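Serine/threonine-protein kinase/endoribonuclease IRE1 (Saccharomyces cerevisiae, PDB 2BE1) senses unfolded proteins in the endoplasmic reticulum through its lumenal domain, the part described here, and splices HAC1 precursor mRNA to switch on the unfolded protein response. Local coordinates at residues N5-S10 against F252-T257. Numbering follows the deposited sequence.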
loop_
_atom_site.group_PDB
_atom_site.type_symbol
_atom_site.label_atom_id
_atom_site.label_comp_id
_atom_site.label_asym_id
_atom_site.label_seq_id
_atom_site.Cartn_x
_atom_site.Cartn_y
_atom_site.Cartn_z
ATOM N N ASN A 5 -23.587 -14.070 15.367
ATOM C CA ASN A 5 -24.766 -14.694 15.844
ATOM C C ASN A 5 -25.634 -13.797 16.722
ATOM O O ASN A 5 -26.709 -13.385 16.281
ATOM C CB ASN A 5 -24.434 -15.956 16.560
ATOM C CG ASN A 5 -25.612 -16.773 16.687
ATOM O OD1 ASN A 5 -26.325 -16.986 15.687
ATOM N ND2 ASN A 5 -25.929 -17.170 17.919
ATOM N N GLU A 6 -25.171 -13.479 17.937
ATOM C CA GLU A 6 -25.772 -12.372 18.677
ATOM C C GLU A 6 -25.525 -11.075 17.900
ATOM O O GLU A 6 -24.381 -10.831 17.484
ATOM C CB GLU A 6 -25.138 -12.228 20.047
ATOM C CG GLU A 6 -25.847 -11.146 20.907
ATOM C CD GLU A 6 -25.360 -9.669 20.661
ATOM O OE1 GLU A 6 -24.139 -9.383 20.898
ATOM O OE2 GLU A 6 -26.207 -8.800 20.270
ATOM N N LEU A 7 -26.574 -10.258 17.722
ATOM C CA LEU A 7 -26.521 -8.934 17.059
ATOM C C LEU A 7 -27.793 -8.754 16.244
ATOM O O LEU A 7 -28.074 -9.631 15.425
ATOM C CB LEU A 7 -25.299 -8.811 16.136
ATOM C CG LEU A 7 -24.014 -8.028 16.524
ATOM C CD1 LEU A 7 -23.771 -7.962 18.005
ATOM C CD2 LEU A 7 -22.741 -8.547 15.836
ATOM N N SER A 8 -28.573 -7.675 16.459
ATOM C CA SER A 8 -29.750 -7.401 15.577
ATOM C C SER A 8 -29.303 -7.175 14.170
ATOM O O SER A 8 -28.316 -6.489 13.946
ATOM C CB SER A 8 -30.510 -6.121 15.911
ATOM O OG SER A 8 -30.909 -6.094 17.240
ATOM N N LEU A 9 -30.018 -7.730 13.218
ATOM C CA LEU A 9 -29.796 -7.295 11.895
ATOM C C LEU A 9 -30.635 -6.041 11.782
ATOM O O LEU A 9 -31.810 -6.044 11.985
ATOM C CB LEU A 9 -30.172 -8.391 10.927
ATOM C CG LEU A 9 -30.232 -8.195 9.424
ATOM C CD1 LEU A 9 -28.996 -7.577 8.824
ATOM C CD2 LEU A 9 -30.372 -9.562 8.908
ATOM N N SER A 10 -29.995 -4.933 11.526
ATOM C CA SER A 10 -30.684 -3.695 11.345
ATOM C C SER A 10 -31.525 -3.719 10.085
ATOM O O SER A 10 -31.357 -4.565 9.204
ATOM C CB SER A 10 -29.640 -2.593 11.242
ATOM O OG SER A 10 -30.218 -1.333 10.990
ATOM N N PHE A 252 -25.423 -4.653 11.412
ATOM C CA PHE A 252 -25.888 -5.294 12.604
ATOM C C PHE A 252 -25.840 -4.381 13.830
ATOM O O PHE A 252 -25.151 -3.350 13.829
ATOM C CB PHE A 252 -25.067 -6.538 12.844
ATOM C CG PHE A 252 -25.355 -7.626 11.872
ATOM C CD1 PHE A 252 -25.063 -7.475 10.537
ATOM C CD2 PHE A 252 -25.941 -8.817 12.292
ATOM C CE1 PHE A 252 -25.353 -8.494 9.637
ATOM C CE2 PHE A 252 -26.229 -9.840 11.380
ATOM C CZ PHE A 252 -25.928 -9.671 10.060
ATOM N N ASN A 253 -26.587 -4.755 14.869
ATOM C CA ASN A 253 -26.639 -3.993 16.116
ATOM C C ASN A 253 -26.138 -4.840 17.241
ATOM O O ASN A 253 -26.671 -5.917 17.503
ATOM C CB ASN A 253 -28.062 -3.553 16.476
ATOM C CG ASN A 253 -28.706 -2.653 15.414
ATOM O OD1 ASN A 253 -28.064 -1.728 14.909
ATOM N ND2 ASN A 253 -29.994 -2.907 15.091
ATOM N N ASP A 254 -25.105 -4.352 17.907
ATOM C CA ASP A 254 -24.679 -4.945 19.161
ATOM C C ASP A 254 -25.567 -4.384 20.229
ATOM O O ASP A 254 -25.414 -3.227 20.613
ATOM C CB ASP A 254 -23.238 -4.568 19.489
ATOM C CG ASP A 254 -22.630 -5.457 20.551
ATOM O OD1 ASP A 254 -21.425 -5.812 20.401
ATOM O OD2 ASP A 254 -23.362 -5.810 21.506
ATOM N N LEU A 255 -26.499 -5.189 20.721
ATOM C CA LEU A 255 -27.478 -4.661 21.682
ATOM C C LEU A 255 -26.946 -4.325 23.098
ATOM O O LEU A 255 -27.454 -3.387 23.722
ATOM C CB LEU A 255 -28.719 -5.532 21.735
ATOM C CG LEU A 255 -29.398 -5.404 20.384
ATOM C CD1 LEU A 255 -30.667 -6.218 20.354
ATOM C CD2 LEU A 255 -29.671 -3.934 20.090
ATOM N N ARG A 256 -25.946 -5.071 23.593
ATOM C CA ARG A 256 -25.136 -4.608 24.732
ATOM C C ARG A 256 -24.515 -3.215 24.421
ATOM O O ARG A 256 -25.116 -2.185 24.775
ATOM C CB ARG A 256 -24.051 -5.630 25.112
ATOM C CG ARG A 256 -24.525 -7.082 25.318
ATOM C CD ARG A 256 -24.422 -7.981 24.044
ATOM N NE ARG A 256 -23.184 -7.849 23.237
ATOM C CZ ARG A 256 -21.926 -7.930 23.692
ATOM N NH1 ARG A 256 -21.669 -8.106 24.991
ATOM N NH2 ARG A 256 -20.911 -7.814 22.838
ATOM N N THR A 257 -23.362 -3.179 23.724
ATOM C CA THR A 257 -22.615 -1.907 23.453
ATOM C C THR A 257 -23.368 -0.870 22.625
ATOM O O THR A 257 -22.988 0.300 22.569
ATOM C CB THR A 257 -21.220 -2.104 22.784
ATOM O OG1 THR A 257 -21.384 -2.820 21.564
ATOM C CG2 THR A 257 -20.207 -2.810 23.724
#
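In the five-stranded antiparallel sheet of the lumenal domain, the start of strand 8-17 pairs with the end of strand 245-254, joining the N-terminal part of the chain to a strand more than 240 residues later. Ser8 and Asn253 form the hydrogen-bonded pair: Asn253 N donates to Ser8 O at 2.6 Å, while the return bond from Ser8 N to Asn253 O is weak, bent to 128° at the hydrogen. Leu9 and Phe252 follow as a non-hydrogen-bonded pair with side chains on the same face. Leu9 turns CG away from the backbone N (chi1 172°), which carries CD1 over one face of the Phe252 ring, 4.1 Å from the centroid and offset toward the rim, a CH-pi contact. Leu7 CB packs on Phe252 CD2, and Leu7 O lies at the ring edge. Val263 of the neighbouring strand 259-264 also touches this phenylalanine. Beyond the paired residues, the chain turns after Asp254, and Glu6, Asp254 and Arg256 form a salt-bridge network that links the two segments. Arg256, bent at chi2 and chi3, brings NE to 2.7 Å from Asp254 OD2, and its NH2 donates to the syn lone pair of Asp254 OD1, which also accepts a bond from Asn1 N. Glu6 OE1 lies 3.7 Å from Asp254 OD2, a closeness of like charges that Arg256 probably offsets. An alanine in place of Asp254 is likely to cost Arg256 the carboxylate that binds its NE and NH2, and Asn1 N this acceptor. Glu6 OE1 meets Arg256 NE at 3.0 Å, its carboxylate plane turned 70° from the guanidinium.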